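2-hydroxyhepta-2,4-diene-1, 7-dioateisomerase (Mycobacterium abscessus, PDB 3R6O) probably catalyses the isomerisation of 2-hydroxyhepta-2,4-diene-1,7-dioate, as a magnesium-binding member of the fumarylacetoacetate hydrolase (FAH) family. Local coordinates at residues S231-R243 and S251-E263. Numbering follows the deposited sequence.
Sequences SDTTFETFDFELR and SGSTVDMTLGFAE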
loop_
_atom_site.group_PDB
_atom_site.type_symbol
_atom_site.label_atom_id
_atom_site.label_comp_id
_atom_site.label_asym_id
_atom_site.label_seq_id
_atom_site.Cartn_x
_atom_site.Cartn_y
_atom_site.Cartn_z
ATOM N N SER A 231 14.291 -21.764 13.161
ATOM C CA SER A 231 15.678 -22.131 12.869
ATOM C C SER A 231 15.940 -22.574 11.414
ATOM O O SER A 231 17.062 -23.004 11.095
ATOM C CB SER A 231 16.120 -23.255 13.818
ATOM O OG SER A 231 16.796 -22.732 14.956
ATOM N N ASP A 232 14.948 -22.432 10.529
ATOM C CA ASP A 232 15.070 -22.928 9.150
ATOM C C ASP A 232 16.185 -22.179 8.401
ATOM O O ASP A 232 16.307 -20.967 8.505
ATOM C CB ASP A 232 13.766 -22.730 8.354
ATOM C CG ASP A 232 12.568 -23.491 8.917
ATOM O OD1 ASP A 232 12.675 -24.231 9.911
ATOM O OD2 ASP A 232 11.477 -23.318 8.329
ATOM N N THR A 233 16.989 -22.889 7.620
ATOM C CA THR A 233 18.002 -22.225 6.777
ATOM C C THR A 233 17.552 -22.058 5.331
ATOM O O THR A 233 18.216 -21.364 4.533
ATOM C CB THR A 233 19.338 -22.986 6.811
ATOM O OG1 THR A 233 19.142 -24.352 6.402
ATOM C CG2 THR A 233 19.906 -22.942 8.212
ATOM N N THR A 234 16.411 -22.667 5.001
ATOM C CA THR A 234 15.812 -22.527 3.692
ATOM C C THR A 234 14.310 -22.337 3.862
ATOM O O THR A 234 13.775 -22.411 4.976
ATOM C CB THR A 234 16.039 -23.763 2.831
ATOM O OG1 THR A 234 15.542 -24.905 3.535
ATOM C CG2 THR A 234 17.518 -23.948 2.504
ATOM N N PHE A 235 13.627 -22.083 2.762
ATOM C CA PHE A 235 12.167 -21.984 2.802
ATOM C C PHE A 235 11.548 -23.367 2.868
ATOM O O PHE A 235 12.168 -24.357 2.462
ATOM C CB PHE A 235 11.640 -21.201 1.589
ATOM C CG PHE A 235 11.922 -19.736 1.684
ATOM C CD1 PHE A 235 11.051 -18.892 2.366
ATOM C CD2 PHE A 235 13.097 -19.213 1.179
ATOM C CE1 PHE A 235 11.363 -17.562 2.518
ATOM C CE2 PHE A 235 13.390 -17.900 1.309
ATOM C CZ PHE A 235 12.518 -17.062 1.965
ATOM N N GLU A 236 10.351 -23.431 3.436
ATOM C CA GLU A 236 9.623 -24.671 3.563
ATOM C C GLU A 236 8.701 -24.841 2.368
ATOM O O GLU A 236 8.545 -23.946 1.532
ATOM C CB GLU A 236 8.808 -24.705 4.862
ATOM C CG GLU A 236 9.663 -24.593 6.137
ATOM C CD GLU A 236 9.027 -25.245 7.345
ATOM O OE1 GLU A 236 8.067 -26.032 7.187
ATOM O OE2 GLU A 236 9.522 -25.004 8.463
ATOM N N THR A 237 8.167 -26.038 2.277
ATOM C CA THR A 237 7.220 -26.426 1.245
ATOM C C THR A 237 5.845 -26.576 1.892
ATOM O O THR A 237 5.733 -27.046 3.039
ATOM C CB THR A 237 7.743 -27.701 0.610
ATOM O OG1 THR A 237 8.947 -27.361 -0.109
ATOM C CG2 THR A 237 6.735 -28.352 -0.330
ATOM N N PHE A 238 4.802 -26.142 1.164
ATOM C CA PHE A 238 3.424 -26.281 1.627
ATOM C C PHE A 238 2.523 -26.887 0.572
ATOM O O PHE A 238 2.731 -26.683 -0.628
ATOM C CB PHE A 238 2.857 -24.933 2.026
ATOM C CG PHE A 238 3.700 -24.230 2.998
ATOM C CD1 PHE A 238 3.477 -24.348 4.357
ATOM C CD2 PHE A 238 4.773 -23.491 2.556
ATOM C CE1 PHE A 238 4.308 -23.724 5.245
ATOM C CE2 PHE A 238 5.585 -22.852 3.437
ATOM C CZ PHE A 238 5.355 -22.968 4.782
ATOM N N ASP A 239 1.545 -27.660 1.033
ATOM C CA ASP A 239 0.485 -28.168 0.158
ATOM C C ASP A 239 -0.799 -27.582 0.658
ATOM O O ASP A 239 -1.048 -27.574 1.849
ATOM C CB ASP A 239 0.422 -29.689 0.208
ATOM C CG ASP A 239 1.673 -30.338 -0.357
ATOM O OD1 ASP A 239 2.102 -29.965 -1.488
ATOM O OD2 ASP A 239 2.241 -31.207 0.331
ATOM N N PHE A 240 -1.633 -27.073 -0.234
ATOM C CA PHE A 240 -2.794 -26.329 0.236
ATOM C C PHE A 240 -3.999 -26.562 -0.665
ATOM O O PHE A 240 -3.846 -26.837 -1.858
ATOM C CB PHE A 240 -2.454 -24.830 0.361
ATOM C CG PHE A 240 -1.837 -24.237 -0.885
ATOM C CD1 PHE A 240 -2.611 -23.554 -1.785
ATOM C CD2 PHE A 240 -0.492 -24.443 -1.192
ATOM C CE1 PHE A 240 -2.058 -23.013 -2.944
ATOM C CE2 PHE A 240 0.079 -23.924 -2.385
ATOM C CZ PHE A 240 -0.708 -23.222 -3.256
ATOM N N GLU A 241 -5.193 -26.417 -0.105
ATOM C CA GLU A 241 -6.405 -26.574 -0.880
ATOM C C GLU A 241 -7.482 -25.592 -0.496
ATOM O O GLU A 241 -7.562 -25.165 0.639
ATOM C CB GLU A 241 -6.924 -28.004 -0.750
ATOM C CG GLU A 241 -7.713 -28.273 0.532
ATOM C CD GLU A 241 -8.372 -29.644 0.528
ATOM O OE1 GLU A 241 -7.799 -30.578 -0.073
ATOM O OE2 GLU A 241 -9.468 -29.771 1.116
ATOM N N LEU A 242 -8.321 -25.253 -1.468
ATOM C CA LEU A 242 -9.494 -24.457 -1.237
ATOM C C LEU A 242 -10.740 -25.187 -1.755
ATOM O O LEU A 242 -10.735 -25.737 -2.871
ATOM C CB LEU A 242 -9.311 -23.102 -1.931
ATOM C CG LEU A 242 -10.435 -22.080 -1.776
ATOM C CD1 LEU A 242 -9.899 -20.619 -1.759
ATOM C CD2 LEU A 242 -11.543 -22.259 -2.869
ATOM N N ARG A 243 -11.767 -25.224 -0.905
ATOM C CA ARG A 243 -13.053 -25.806 -1.175
ATOM C C ARG A 243 -14.110 -24.735 -0.973
ATOM O O ARG A 243 -13.917 -23.792 -0.228
ATOM C CB ARG A 243 -13.380 -26.975 -0.218
ATOM C CG ARG A 243 -12.312 -28.006 -0.149
ATOM C CD ARG A 243 -12.648 -29.170 0.782
ATOM N NE ARG A 243 -11.694 -30.254 0.574
ATOM C CZ ARG A 243 -11.878 -31.313 -0.220
ATOM N NH1 ARG A 243 -13.026 -31.519 -0.887
ATOM N NH2 ARG A 243 -10.900 -32.196 -0.322
ATOM N N SER A 251 -6.162 -26.777 -5.682
ATOM C CA SER A 251 -5.216 -27.636 -4.971
ATOM C C SER A 251 -3.820 -27.287 -5.481
ATOM O O SER A 251 -3.573 -27.337 -6.708
ATOM C CB SER A 251 -5.531 -29.121 -5.203
ATOM O OG SER A 251 -4.577 -29.925 -4.510
ATOM N N GLY A 252 -2.938 -26.862 -4.572
ATOM C CA GLY A 252 -1.598 -26.511 -4.963
ATOM C C GLY A 252 -0.530 -27.003 -4.014
ATOM O O GLY A 252 -0.810 -27.394 -2.867
ATOM N N SER A 253 0.684 -27.012 -4.549
ATOM C CA SER A 253 1.926 -27.232 -3.827
ATOM C C SER A 253 2.904 -26.105 -4.220
ATOM O O SER A 253 3.023 -25.750 -5.390
ATOM C CB SER A 253 2.519 -28.568 -4.250
ATOM O OG SER A 253 3.840 -28.770 -3.739
ATOM N N THR A 254 3.649 -25.568 -3.260
ATOM C CA THR A 254 4.590 -24.502 -3.573
ATOM C C THR A 254 5.738 -24.937 -4.526
ATOM O O THR A 254 6.430 -24.089 -5.094
ATOM C CB THR A 254 5.116 -23.844 -2.278
ATOM O OG1 THR A 254 5.779 -24.821 -1.470
ATOM C CG2 THR A 254 3.901 -23.203 -1.507
ATOM N N VAL A 255 5.882 -26.237 -4.789
ATOM C CA VAL A 255 6.883 -26.707 -5.742
ATOM C C VAL A 255 6.532 -26.316 -7.170
ATOM O O VAL A 255 7.380 -26.379 -8.056
ATOM C CB VAL A 255 7.090 -28.251 -5.709
ATOM C CG1 VAL A 255 7.581 -28.688 -4.340
ATOM C CG2 VAL A 255 5.826 -28.992 -6.117
ATOM N N ASP A 256 5.282 -25.924 -7.395
ATOM C CA ASP A 256 4.852 -25.536 -8.735
ATOM C C ASP A 256 4.984 -24.047 -8.985
ATOM O O ASP A 256 4.629 -23.545 -10.066
ATOM C CB ASP A 256 3.424 -26.015 -8.987
ATOM C CG ASP A 256 3.353 -27.527 -9.104
ATOM O OD1 ASP A 256 4.156 -28.072 -9.913
ATOM O OD2 ASP A 256 2.523 -28.168 -8.408
ATOM N N MET A 257 5.501 -23.325 -7.994
ATOM C CA MET A 257 5.733 -21.908 -8.195
ATOM C C MET A 257 6.794 -21.700 -9.279
ATOM O O MET A 257 7.864 -22.291 -9.279
ATOM C CB MET A 257 6.131 -21.237 -6.900
ATOM C CG MET A 257 5.050 -21.234 -5.828
ATOM S SD MET A 257 5.791 -20.977 -4.188
ATOM C CE MET A 257 6.019 -19.226 -4.200
ATOM N N THR A 258 6.459 -20.844 -10.227
ATOM C CA THR A 258 7.399 -20.431 -11.259
ATOM C C THR A 258 8.573 -19.740 -10.560
ATOM O O THR A 258 9.733 -20.060 -10.784
ATOM C CB THR A 258 6.712 -19.428 -12.179
ATOM O OG1 THR A 258 5.599 -20.056 -12.812
ATOM C CG2 THR A 258 7.676 -18.861 -13.195
ATOM N N LEU A 259 8.250 -18.804 -9.683
ATOM C CA LEU A 259 9.244 -18.235 -8.802
ATOM C C LEU A 259 9.046 -18.774 -7.392
ATOM O O LEU A 259 8.032 -18.471 -6.744
ATOM C CB LEU A 259 9.094 -16.729 -8.793
ATOM C CG LEU A 259 9.387 -16.007 -10.102
ATOM C CD1 LEU A 259 9.343 -14.499 -9.810
ATOM C CD2 LEU A 259 10.760 -16.409 -10.643
ATOM N N GLY A 260 10.030 -19.514 -6.890
ATOM C CA GLY A 260 10.004 -19.969 -5.489
ATOM C C GLY A 260 10.076 -18.831 -4.488
ATOM O O GLY A 260 10.385 -17.673 -4.853
ATOM N N PHE A 261 9.803 -19.149 -3.221
ATOM C CA PHE A 261 9.816 -18.132 -2.127
ATOM C C PHE A 261 11.023 -17.180 -2.140
ATOM O O PHE A 261 10.870 -15.943 -2.043
ATOM C CB PHE A 261 9.730 -18.793 -0.742
ATOM C CG PHE A 261 8.385 -19.372 -0.416
ATOM C CD1 PHE A 261 7.248 -18.532 -0.269
ATOM C CD2 PHE A 261 8.228 -20.735 -0.247
ATOM C CE1 PHE A 261 6.006 -19.083 0.036
ATOM C CE2 PHE A 261 6.996 -21.290 0.068
ATOM C CZ PHE A 261 5.876 -20.467 0.210
ATOM N N ALA A 262 12.219 -17.737 -2.283
ATOM C CA ALA A 262 13.418 -16.916 -2.275
ATOM C C ALA A 262 13.449 -15.973 -3.478
ATOM O O ALA A 262 13.732 -14.792 -3.344
ATOM C CB ALA A 262 14.704 -17.826 -2.178
ATOM N N GLU A 263 13.091 -16.486 -4.642
ATOM C CA GLU A 263 13.069 -15.699 -5.866
ATOM C C GLU A 263 11.968 -14.647 -5.881
ATOM O O GLU A 263 12.137 -13.588 -6.493
ATOM C CB GLU A 263 12.886 -16.616 -7.069
ATOM C CG GLU A 263 14.008 -17.534 -7.353
ATOM C CD GLU A 263 13.636 -18.554 -8.436
ATOM O OE1 GLU A 263 12.831 -19.506 -8.167
ATOM O OE2 GLU A 263 14.157 -18.383 -9.563
HETATM O O HOH W 1 8.292 -25.287 -2.266
#
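The T254 hydroxyl is gripped from two directions: the backbone N-H of F238 reaches OG1 in a nearly straight 3.1 Å bond, and a water lies 2.7 Å from OG1 and bridges it to OG1 of T237. With OG1 set between its own backbone N and carbonyl carbon (chi1 60°), T254 presents this oxygen to F238 while CG2 turns toward the F238 and F240 rings. T254 N returns a bond to F238 O, carrying the pairing just past the end of the antiparallel hairpin. Within it, F240 and G252 form a hydrogen-bonded pair, F240 N to G252 O measuring 2.8 Å. The F240 ring folds across the neighbouring strand, its face over G252, whose CA makes a CH-pi contact 4.0 Å from the ring centroid. On the other face of the sheet, S253 OG gives D239 OD1 a weak bond. Farther along, CB of F261 sits over one face of the F235 ring, 3.6 Å from its centroid; the two rings are near parallel (24°) but slid apart, and A262 CB touches F235 CE2. F261 CE2 meets the edge of the F238 ring. The hairpin forms one border of the mixed five-stranded sheet: strand 247-253 is the edge within this chain, and strand 239-244 joins it to strand 303-308. F240 and F261 pack on strand 155-165, which carries the magnesium ligand E160, and F235 rests on strand 181-192 beside the start of helix 261-269.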